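Long-range contacts in tyrosinase (Aspergillus oryzae, PDB 6JU8), which probably oxidises L-tyrosine and L-dopa to L-dopaquinone with molecular oxygen at a dinuclear copper centre, a step of melanin biosynthesis: residues P148-A153 with W373-N378; E167-I172 with R260-L265; F301-Y306 with N327-H332. The protein carries 1 engineered substitution. All coordinates share one frame; numbering follows the deposited sequence. Where two conformers were deposited one is given.

Contact 1. Residues P148-A153 with W373-N378; sequences PYWDFA and WLHHCN. With CU (copper (II) ion), chain D.
The carbonyl oxygen of Leu-374 takes two backbone N-H groups. Trp-150 N reaches Leu-374 O at 3.1 Å with an almost straight N-H...O angle of 177°. It comes from above the carbonyl plane. Asn-378 N, one helical turn on, meets the same oxygen from the opposite face at 3.2 Å. The loop segment 148-153 thus docks on a helical carbonyl that keeps its own bond.

Asn-378 is the residue most enclosed by the other segment. Its CG lies anti to the backbone N (chi1 -162°), which carries the amide out among the loop side chains. ND2 stands over one face of the Phe-152 ring, toward the rim, 3.5 Å from Phe-152 CE2. The amide is almost perpendicular to that ring, at 83°. A water accepts from Asn-378 ND2 and donates to Asp-151 OD1, while Asn-378 OD1 is bound by Arg-381. Asp-151 OD1 also closes an Asx turn with Ala-153 N, and Asp-151 OD2 is hydrogen-bonded to Tyr-456 OH.

Helix 371-389 belongs to the copper-binding central domain of tyrosinase. His-376 points away from the loop and binds copper through NE2 at 1.9 Å, together with His-332 and His-336. His-375 turns to the loop side. Phe-152 CE2 comes to 3.4 Å from His-375 ND1, at the edge of the imidazole. CB of Trp-150 packs on CB of Leu-374 at 3.9 Å. Cys-377 SG rests against Tyr-149 CB.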
loop_
_atom_site.group_PDB
_atom_site.type_symbol
_atom_site.label_atom_id
_atom_site.label_comp_id
_atom_site.label_asym_id
_atom_site.label_seq_id
_atom_site.Cartn_x
_atom_site.Cartn_y
_atom_site.Cartn_z
ATOM N N PRO A 148 -6.947 -19.399 11.716
ATOM C CA PRO A 148 -6.712 -18.400 12.773
ATOM C C PRO A 148 -7.730 -17.271 12.773
ATOM O O PRO A 148 -8.366 -16.968 11.764
ATOM C CB PRO A 148 -5.337 -17.842 12.424
ATOM C CG PRO A 148 -4.712 -18.880 11.540
ATOM C CD PRO A 148 -5.859 -19.430 10.724
ATOM N N TYR A 149 -7.861 -16.628 13.944
ATOM C CA TYR A 149 -8.754 -15.475 14.074
ATOM C C TYR A 149 -7.939 -14.202 14.226
ATOM O O TYR A 149 -6.848 -14.198 14.816
ATOM C CB TYR A 149 -9.774 -15.650 15.217
ATOM C CG TYR A 149 -9.171 -15.678 16.601
ATOM C CD1 TYR A 149 -8.994 -14.500 17.326
ATOM C CD2 TYR A 149 -8.797 -16.885 17.181
ATOM C CE1 TYR A 149 -8.447 -14.513 18.600
ATOM C CE2 TYR A 149 -8.234 -16.916 18.456
ATOM C CZ TYR A 149 -8.067 -15.733 19.153
ATOM O OH TYR A 149 -7.500 -15.771 20.414
ATOM N N TRP A 150 -8.513 -13.102 13.714
ATOM C CA TRP A 150 -7.942 -11.780 13.985
ATOM C C TRP A 150 -8.618 -11.149 15.191
ATOM O O TRP A 150 -9.807 -10.817 15.152
ATOM C CB TRP A 150 -8.117 -10.878 12.765
ATOM C CG TRP A 150 -7.770 -9.441 13.040
ATOM C CD1 TRP A 150 -6.697 -8.967 13.733
ATOM C CD2 TRP A 150 -8.536 -8.308 12.597
ATOM N NE1 TRP A 150 -6.751 -7.590 13.761
ATOM C CE2 TRP A 150 -7.864 -7.163 13.080
ATOM C CE3 TRP A 150 -9.722 -8.154 11.872
ATOM C CZ2 TRP A 150 -8.329 -5.867 12.847
ATOM C CZ3 TRP A 150 -10.189 -6.867 11.645
ATOM C CH2 TRP A 150 -9.496 -5.744 12.136
ATOM N N ASP A 151 -7.853 -11.007 16.268
ATOM C CA ASP A 151 -8.401 -10.380 17.469
ATOM C C ASP A 151 -8.350 -8.864 17.325
ATOM O O ASP A 151 -7.395 -8.186 17.720
ATOM C CB ASP A 151 -7.675 -10.842 18.737
ATOM C CG ASP A 151 -8.544 -10.533 19.962
ATOM O OD1 ASP A 151 -9.400 -9.638 19.886
ATOM O OD2 ASP A 151 -8.363 -11.238 20.980
ATOM N N PHE A 152 -9.406 -8.327 16.715
ATOM C CA PHE A 152 -9.474 -6.889 16.436
ATOM C C PHE A 152 -9.570 -6.059 17.717
ATOM O O PHE A 152 -9.405 -4.829 17.659
ATOM C CB PHE A 152 -10.596 -6.547 15.446
ATOM C CG PHE A 152 -11.975 -7.020 15.847
ATOM C CD1 PHE A 152 -12.623 -6.475 16.951
ATOM C CD2 PHE A 152 -12.623 -8.027 15.136
ATOM C CE1 PHE A 152 -13.897 -6.929 17.311
ATOM C CE2 PHE A 152 -13.900 -8.470 15.454
ATOM C CZ PHE A 152 -14.532 -7.908 16.563
ATOM N N ALA A 153 -9.855 -6.679 18.862
ATOM C CA ALA A 153 -10.048 -5.973 20.120
ATOM C C ALA A 153 -8.872 -6.128 21.074
ATOM O O ALA A 153 -8.916 -5.560 22.169
ATOM C CB ALA A 153 -11.336 -6.444 20.766
ATOM N N TRP A 373 -12.309 -13.349 6.291
ATOM C CA TRP A 373 -12.492 -14.633 6.949
ATOM C C TRP A 373 -11.887 -14.635 8.341
ATOM O O TRP A 373 -12.371 -15.317 9.234
ATOM C CB TRP A 373 -11.827 -15.698 6.068
ATOM C CG TRP A 373 -12.260 -15.619 4.628
ATOM C CD1 TRP A 373 -11.625 -14.954 3.609
ATOM C CD2 TRP A 373 -13.413 -16.244 4.036
ATOM N NE1 TRP A 373 -12.320 -15.111 2.429
ATOM C CE2 TRP A 373 -13.418 -15.911 2.670
ATOM C CE3 TRP A 373 -14.448 -17.063 4.535
ATOM C CZ2 TRP A 373 -14.404 -16.364 1.798
ATOM C CZ3 TRP A 373 -15.434 -17.510 3.663
ATOM C CH2 TRP A 373 -15.411 -17.157 2.293
ATOM N N LEU A 374 -10.806 -13.873 8.503
ATOM C CA LEU A 374 -10.143 -13.745 9.813
ATOM C C LEU A 374 -10.967 -12.910 10.771
ATOM O O LEU A 374 -11.088 -13.246 11.955
ATOM C CB LEU A 374 -8.758 -13.134 9.599
ATOM C CG LEU A 374 -7.847 -13.821 8.587
ATOM C CD1 LEU A 374 -6.522 -13.072 8.495
ATOM C CD2 LEU A 374 -7.618 -15.296 8.897
ATOM N N HIS A 375 -11.580 -11.863 10.232
ATOM C CA HIS A 375 -12.578 -11.094 10.990
ATOM C C HIS A 375 -13.728 -11.993 11.416
ATOM O O HIS A 375 -14.121 -12.040 12.596
ATOM C CB HIS A 375 -13.070 -9.943 10.106
ATOM C CG HIS A 375 -14.114 -9.082 10.728
ATOM N ND1 HIS A 375 -14.053 -8.646 12.033
ATOM C CD2 HIS A 375 -15.229 -8.527 10.159
ATOM C CE1 HIS A 375 -15.117 -7.877 12.248
ATOM N NE2 HIS A 375 -15.853 -7.783 11.142
ATOM N N HIS A 376 -14.316 -12.724 10.443
ATOM C CA HIS A 376 -15.444 -13.568 10.822
ATOM C C HIS A 376 -15.034 -14.720 11.716
ATOM O O HIS A 376 -15.852 -15.182 12.514
ATOM C CB HIS A 376 -16.183 -14.059 9.559
ATOM C CG HIS A 376 -17.247 -13.028 9.241
ATOM N ND1 HIS A 376 -18.404 -12.965 9.987
ATOM C CD2 HIS A 376 -17.265 -11.960 8.416
ATOM C CE1 HIS A 376 -19.121 -11.933 9.578
ATOM N NE2 HIS A 376 -18.448 -11.287 8.607
ATOM N N CYS A 377 -13.788 -15.168 11.667
ATOM C CA CYS A 377 -13.339 -16.156 12.628
ATOM C C CYS A 377 -13.385 -15.578 14.039
ATOM O O CYS A 377 -13.879 -16.247 14.980
ATOM C CB CYS A 377 -11.962 -16.696 12.188
ATOM S SG CYS A 377 -11.559 -18.154 13.202
ATOM N N ASN A 378 -12.998 -14.311 14.226
ATOM C CA ASN A 378 -13.161 -13.715 15.552
ATOM C C ASN A 378 -14.618 -13.443 15.896
ATOM O O ASN A 378 -14.995 -13.566 17.068
ATOM C CB ASN A 378 -12.368 -12.403 15.712
ATOM C CG ASN A 378 -12.211 -12.072 17.188
ATOM O OD1 ASN A 378 -11.866 -12.961 17.989
ATOM N ND2 ASN A 378 -12.471 -10.840 17.589
HETATM CU CU CU D . -18.737 -9.566 7.969
HETATM O O HOH W 1 -11.984 -10.096 20.400
HETATM O O HOH W 2 -20.412 -10.199 6.571
#

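Contact 2. Residues E167-I172 with R260-L265; sequences ELRLPI and RANLAL. With NO3 (nitrate ion), chain E.
Leu-170 N donates to Asn-262 OD1 at 2.8 Å, the one direct hydrogen bond between loop segment 167-172 and helix segment 260-265. The bond is nearly straight (171°), and the donor is tilted 28° from the amide carbonyl plane. Asn-262 CG lies anti to its carbonyl carbon (chi1 -74°), which swings the amide over to the loop backbone.

Two waters extend this polar link. One accepts from Asn-262 ND2 at 3.0 Å and donates to Leu-170 O, so the amide serves both the N-H and the C=O of one residue. The other accepts from ND2 at 3.3 Å and donates to Glu-167 OE2.

Glu-167 has two conformers, and its bonds hold for the one given. Arg-169 NE forms a salt bridge with Glu-167 OE1 at 2.9 Å, from above the carboxylate plane. Glu-167 OE1 is also hydrogen-bonded to Tyr-246 OH of the second subunit, and Arg-169 makes a cation-pi contact with that ring. Arg-260 NE binds a nitrate, probably from the crystallisation liquor, also held by Arg-260 of the second subunit.

The apolar contacts come from leucines and one alanine. Leu-170 CD1 touches Ala-261 CB at 3.8 Å. Leu-170 CD2 meets Leu-265 CD1 at 4.1 Å, the side chains roughly perpendicular.

The loop is thus held to helix 258-267 by one amide and a Leu/Ala patch, and its charged ends can reach the second subunit.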
loop_
_atom_site.group_PDB
_atom_site.type_symbol
_atom_site.label_atom_id
_atom_site.label_comp_id
_atom_site.label_asym_id
_atom_site.label_seq_id
_atom_site.Cartn_x
_atom_site.Cartn_y
_atom_site.Cartn_z
ATOM N N GLU A 167 -2.010 -0.391 20.957
ATOM C CA GLU A 167 -2.588 -0.143 19.646
ATOM C C GLU A 167 -3.325 -1.369 19.105
ATOM O O GLU A 167 -2.727 -2.461 19.066
ATOM C CB GLU A 167 -1.502 0.227 18.606
ATOM C CG GLU A 167 -2.024 0.757 17.287
ATOM C CD GLU A 167 -1.054 0.890 16.135
ATOM O OE1 GLU A 167 0.086 0.376 16.162
ATOM O OE2 GLU A 167 -1.407 1.534 15.104
ATOM N N LEU A 168 -4.571 -1.263 18.638
ATOM C CA LEU A 168 -5.168 -2.321 17.842
ATOM C C LEU A 168 -4.566 -2.278 16.449
ATOM O O LEU A 168 -4.221 -1.207 15.932
ATOM C CB LEU A 168 -6.683 -2.110 17.799
ATOM C CG LEU A 168 -7.406 -1.965 19.138
ATOM C CD1 LEU A 168 -8.877 -1.656 18.896
ATOM C CD2 LEU A 168 -7.240 -3.241 19.953
ATOM N N ARG A 169 -4.410 -3.432 15.819
ATOM C CA ARG A 169 -3.758 -3.460 14.516
ATOM C C ARG A 169 -4.349 -4.551 13.644
ATOM O O ARG A 169 -4.727 -5.626 14.145
ATOM C CB ARG A 169 -2.260 -3.778 14.633
ATOM C CG ARG A 169 -1.451 -2.730 15.409
ATOM C CD ARG A 169 0.022 -3.142 15.343
ATOM N NE ARG A 169 0.838 -2.374 16.289
ATOM C CZ ARG A 169 2.085 -2.729 16.581
ATOM N NH1 ARG A 169 2.601 -3.826 16.020
ATOM N NH2 ARG A 169 2.785 -1.990 17.436
ATOM N N LEU A 170 -4.339 -4.319 12.327
ATOM C CA LEU A 170 -4.498 -5.475 11.431
ATOM C C LEU A 170 -3.440 -6.547 11.698
ATOM O O LEU A 170 -2.334 -6.259 12.149
ATOM C CB LEU A 170 -4.363 -5.058 9.964
ATOM C CG LEU A 170 -5.356 -4.043 9.424
ATOM C CD1 LEU A 170 -5.254 -3.887 7.906
ATOM C CD2 LEU A 170 -6.782 -4.331 9.823
ATOM N N PRO A 171 -3.723 -7.809 11.392
ATOM C CA PRO A 171 -2.708 -8.863 11.600
ATOM C C PRO A 171 -1.390 -8.542 10.903
ATOM O O PRO A 171 -1.355 -8.050 9.763
ATOM C CB PRO A 171 -3.322 -10.077 10.883
ATOM C CG PRO A 171 -4.796 -9.836 10.982
ATOM C CD PRO A 171 -4.973 -8.333 10.808
ATOM N N ILE A 172 -0.308 -8.921 11.583
ATOM C CA ILE A 172 1.021 -8.834 10.966
ATOM C C ILE A 172 0.989 -9.376 9.544
ATOM O O ILE A 172 1.417 -8.733 8.574
ATOM C CB ILE A 172 2.066 -9.599 11.797
ATOM C CG1 ILE A 172 2.230 -9.047 13.226
ATOM C CG2 ILE A 172 3.401 -9.606 11.085
ATOM C CD1 ILE A 172 2.883 -10.018 14.194
ATOM N N ARG A 260 -3.987 3.271 7.362
ATOM C CA ARG A 260 -5.238 4.022 7.535
ATOM C C ARG A 260 -6.247 3.144 8.270
ATOM O O ARG A 260 -7.015 3.611 9.104
ATOM C CB ARG A 260 -5.768 4.485 6.175
ATOM C CG ARG A 260 -6.835 5.577 6.330
ATOM C CD ARG A 260 -6.886 6.423 5.054
ATOM N NE ARG A 260 -5.761 7.355 5.065
ATOM C CZ ARG A 260 -5.692 8.517 4.457
ATOM N NH1 ARG A 260 -6.690 8.929 3.687
ATOM N NH2 ARG A 260 -4.615 9.284 4.610
ATOM N N ALA A 261 -6.246 1.836 7.975
ATOM C CA ALA A 261 -7.113 0.893 8.691
ATOM C C ALA A 261 -6.759 0.885 10.178
ATOM O O ALA A 261 -7.615 0.959 11.049
ATOM C CB ALA A 261 -6.949 -0.503 8.134
ATOM N N ASN A 262 -5.465 0.856 10.503
ATOM C CA ASN A 262 -5.074 0.866 11.904
ATOM C C ASN A 262 -5.465 2.179 12.580
ATOM O O ASN A 262 -5.951 2.176 13.728
ATOM C CB ASN A 262 -3.572 0.655 12.069
ATOM C CG ASN A 262 -3.131 -0.765 11.814
ATOM O OD1 ASN A 262 -3.957 -1.645 11.573
ATOM N ND2 ASN A 262 -1.826 -0.997 11.861
ATOM N N LEU A 263 -5.323 3.306 11.879
ATOM C CA LEU A 263 -5.776 4.577 12.440
ATOM C C LEU A 263 -7.270 4.513 12.778
ATOM O O LEU A 263 -7.700 4.938 13.858
ATOM C CB LEU A 263 -5.539 5.706 11.425
ATOM C CG LEU A 263 -5.954 7.111 11.846
ATOM C CD1 LEU A 263 -5.089 7.625 12.997
ATOM C CD2 LEU A 263 -5.843 8.079 10.664
ATOM N N ALA A 264 -8.084 4.002 11.853
ATOM C CA ALA A 264 -9.520 3.915 12.060
ATOM C C ALA A 264 -9.860 2.999 13.230
ATOM O O ALA A 264 -10.752 3.306 14.010
ATOM C CB ALA A 264 -10.185 3.368 10.798
ATOM N N LEU A 265 -9.191 1.858 13.370
ATOM C CA LEU A 265 -9.451 0.950 14.484
ATOM C C LEU A 265 -9.263 1.668 15.810
ATOM O O LEU A 265 -10.069 1.454 16.723
ATOM C CB LEU A 265 -8.561 -0.286 14.406
ATOM C CG LEU A 265 -8.767 -1.238 13.240
ATOM C CD1 LEU A 265 -7.592 -2.218 13.225
ATOM C CD2 LEU A 265 -10.075 -1.993 13.358
HETATM N N NO3 E . -2.546 5.748 4.939
HETATM O O1 NO3 E . -1.374 5.392 5.056
HETATM O O2 NO3 E . -3.319 5.299 4.105
HETATM O O3 NO3 E . -2.899 6.655 5.727
HETATM O O HOH W 3 -0.512 1.936 12.527
HETATM O O HOH W 4 -0.859 -3.849 11.470
#

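Contact 3. Residues F301-Y306 with N327-H332; sequences FSSTRY and NLEAIH. With CU (copper (II) ion), chain D.
Glu-329 and Thr-304 cross at about a right angle, and the carboxylate of Glu-329 reaches the turn that follows helix 298-302. The glutamate chain is fully extended. Its CG is anti to the backbone N (chi1 -173°), which brings OE1 up to two neighbouring donors of the turn. Ser-303 OG donates to Glu-329 OE1 at 2.9 Å, nearly in line with the C-O bond. Thr-304 N donates to the same oxygen at 3.0 Å, from above the carboxylate plane. The other oxygen, OE2, accepts from Asn-99 N. Two direct bonds on OE1 and one on OE2 should limit rotation of the buried carboxylate. Ser-303 OG also takes Arg-305 N, which makes an ST turn.

Phe-301 and Leu-328 meet differently. Leu-328 CB stands over one face of the phenyl ring, 4.2 Å from its centroid, as a CH-pi contact. Leu-328 CD2 also touches Phe-301 CZ at 4.0 Å. The same ring stacks with Trp-386. Beside it, Leu-328 N donates to Phe-301 O at 2.9 Å.

The Asn-327 side chain runs across that of Thr-304. Asn-327, at the N-cap, accepts Ala-330 N on OD1 at 2.8 Å. CG2 of Thr-304 lies 4.1 Å from CB of Ala-330.

The capped helix 328-340 leads straight into the metal site. His-332 ND1 donates to Glu-329 O in the ring plane, which orients the imidazole. His-332 NE2 binds copper at 2.2 Å. This is the type 3 (dinuclear) copper centre of tyrosinases, whose histidines for this copper come from helices 328-340 (His-332, His-336) and 371-389 (His-376).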
loop_
_atom_site.group_PDB
_atom_site.type_symbol
_atom_site.label_atom_id
_atom_site.label_comp_id
_atom_site.label_asym_id
_atom_site.label_seq_id
_atom_site.Cartn_x
_atom_site.Cartn_y
_atom_site.Cartn_z
ATOM N N PHE A 301 -28.250 -9.782 21.453
ATOM C CA PHE A 301 -26.810 -9.992 21.259
ATOM C C PHE A 301 -26.486 -10.093 19.770
ATOM O O PHE A 301 -25.490 -9.543 19.300
ATOM C CB PHE A 301 -26.393 -11.285 21.967
ATOM C CG PHE A 301 -25.045 -11.792 21.544
ATOM C CD1 PHE A 301 -23.883 -11.209 22.044
ATOM C CD2 PHE A 301 -24.940 -12.828 20.625
ATOM C CE1 PHE A 301 -22.630 -11.608 21.611
ATOM C CE2 PHE A 301 -23.686 -13.256 20.221
ATOM C CZ PHE A 301 -22.546 -12.654 20.713
ATOM N N SER A 302 -27.303 -10.842 19.041
ATOM C CA SER A 302 -26.912 -11.374 17.746
ATOM C C SER A 302 -27.050 -10.414 16.573
ATOM O O SER A 302 -26.374 -10.637 15.552
ATOM C CB SER A 302 -27.759 -12.633 17.395
ATOM O OG SER A 302 -29.135 -12.302 17.323
ATOM N N SER A 303 -27.938 -9.423 16.643
ATOM C CA SER A 303 -28.302 -8.739 15.393
ATOM C C SER A 303 -28.731 -7.306 15.603
ATOM O O SER A 303 -29.372 -6.965 16.612
ATOM C CB SER A 303 -29.445 -9.507 14.700
ATOM O OG SER A 303 -29.797 -8.936 13.452
ATOM N N THR A 304 -28.492 -6.510 14.551
ATOM C CA THR A 304 -29.080 -5.176 14.439
ATOM C C THR A 304 -30.591 -5.226 14.319
ATOM O O THR A 304 -31.264 -4.196 14.504
ATOM C CB THR A 304 -28.483 -4.429 13.221
ATOM O OG1 THR A 304 -28.567 -5.268 12.071
ATOM C CG2 THR A 304 -27.008 -4.126 13.466
ATOM N N ARG A 305 -31.214 -6.375 14.037
ATOM C CA ARG A 305 -32.666 -6.390 13.853
ATOM C C ARG A 305 -33.426 -6.149 15.146
ATOM O O ARG A 305 -34.592 -5.726 15.115
ATOM C CB ARG A 305 -33.108 -7.724 13.220
ATOM C CG ARG A 305 -34.608 -7.735 12.934
ATOM C CD ARG A 305 -35.079 -9.003 12.271
ATOM N NE ARG A 305 -34.594 -9.161 10.906
ATOM C CZ ARG A 305 -35.205 -9.877 9.974
ATOM N NH1 ARG A 305 -34.643 -9.953 8.765
ATOM N NH2 ARG A 305 -36.361 -10.500 10.225
ATOM N N TYR A 306 -32.793 -6.452 16.290
ATOM C CA TYR A 306 -33.585 -6.467 17.527
ATOM C C TYR A 306 -34.170 -5.100 17.820
ATOM O O TYR A 306 -35.340 -4.998 18.157
ATOM C CB TYR A 306 -32.740 -6.931 18.714
ATOM C CG TYR A 306 -33.566 -7.337 19.915
ATOM C CD1 TYR A 306 -34.020 -8.641 20.051
ATOM C CD2 TYR A 306 -33.887 -6.418 20.916
ATOM C CE1 TYR A 306 -34.766 -9.036 21.141
ATOM C CE2 TYR A 306 -34.628 -6.808 22.021
ATOM C CZ TYR A 306 -35.068 -8.109 22.120
ATOM O OH TYR A 306 -35.806 -8.540 23.199
ATOM N N ASN A 327 -24.535 -4.432 20.037
ATOM C CA ASN A 327 -24.624 -5.852 19.699
ATOM C C ASN A 327 -23.475 -6.319 18.795
ATOM O O ASN A 327 -22.742 -5.535 18.188
ATOM C CB ASN A 327 -25.992 -6.130 19.069
ATOM C CG ASN A 327 -26.159 -5.503 17.712
ATOM O OD1 ASN A 327 -25.599 -5.980 16.733
ATOM N ND2 ASN A 327 -26.941 -4.424 17.626
ATOM N N LEU A 328 -23.327 -7.643 18.692
ATOM C CA LEU A 328 -22.252 -8.257 17.930
ATOM C C LEU A 328 -22.218 -7.814 16.469
ATOM O O LEU A 328 -21.168 -7.488 15.893
ATOM C CB LEU A 328 -22.449 -9.783 17.943
ATOM C CG LEU A 328 -21.448 -10.590 17.109
ATOM C CD1 LEU A 328 -20.118 -10.677 17.852
ATOM C CD2 LEU A 328 -22.010 -11.976 16.821
ATOM N N GLU A 329 -23.393 -7.786 15.826
ATOM C CA GLU A 329 -23.430 -7.475 14.400
ATOM C C GLU A 329 -23.041 -6.013 14.169
ATOM O O GLU A 329 -22.297 -5.727 13.225
ATOM C CB GLU A 329 -24.824 -7.741 13.838
ATOM C CG GLU A 329 -24.892 -7.595 12.328
ATOM C CD GLU A 329 -26.219 -8.015 11.731
ATOM O OE1 GLU A 329 -27.223 -8.234 12.444
ATOM O OE2 GLU A 329 -26.254 -8.083 10.486
ATOM N N ALA A 330 -23.519 -5.110 15.014
ATOM C CA ALA A 330 -23.191 -3.683 14.905
ATOM C C ALA A 330 -21.696 -3.466 15.080
ATOM O O ALA A 330 -21.070 -2.670 14.368
ATOM C CB ALA A 330 -24.013 -2.907 15.940
ATOM N N ILE A 331 -21.082 -4.107 16.084
ATOM C CA ILE A 331 -19.634 -3.967 16.246
ATOM C C ILE A 331 -18.938 -4.448 14.975
ATOM O O ILE A 331 -18.055 -3.805 14.406
ATOM C CB ILE A 331 -19.094 -4.726 17.469
ATOM C CG1 ILE A 331 -19.633 -4.124 18.779
ATOM C CG2 ILE A 331 -17.576 -4.749 17.467
ATOM C CD1 ILE A 331 -19.246 -4.894 20.028
ATOM N N HIS A 332 -19.323 -5.641 14.521
ATOM C CA HIS A 332 -18.778 -6.246 13.310
ATOM C C HIS A 332 -18.904 -5.329 12.103
ATOM O O HIS A 332 -17.983 -5.295 11.274
ATOM C CB HIS A 332 -19.509 -7.570 13.079
ATOM C CG HIS A 332 -19.833 -7.931 11.665
ATOM N ND1 HIS A 332 -20.941 -7.448 10.988
ATOM C CD2 HIS A 332 -19.225 -8.789 10.811
ATOM C CE1 HIS A 332 -20.978 -7.987 9.779
ATOM N NE2 HIS A 332 -19.935 -8.815 9.628
HETATM CU CU CU D . -18.737 -9.566 7.969
HETATM O O HOH W 5 -26.626 -4.944 10.176
HETATM O O HOH W 2 -20.412 -10.199 6.571
#

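How the contacts relate
All three contacts fall within the central tyrosinase domain. Residues 148-153 open the widest loop, which contact 1 closes at 373-378, tying the loop after helix 135-144 to helix 371-389. Contact 2 opens next in that same loop region and closes at 260-265, on helix 258-267. Contact 3 then closes a short loop from 301-306 to 327-332, joining the end of helix 298-302 to the start of helix 328-340. Contacts 2 and 3 are in series, both nested inside contact 1, and do not touch. Contact 1 links them: Trp-150 NE1 probably bonds Arg-169 O, and His-375 NE2 probably bonds His-332 O. Contacts 1 and 3 share one copper ion. Contact 2 faces the second subunit.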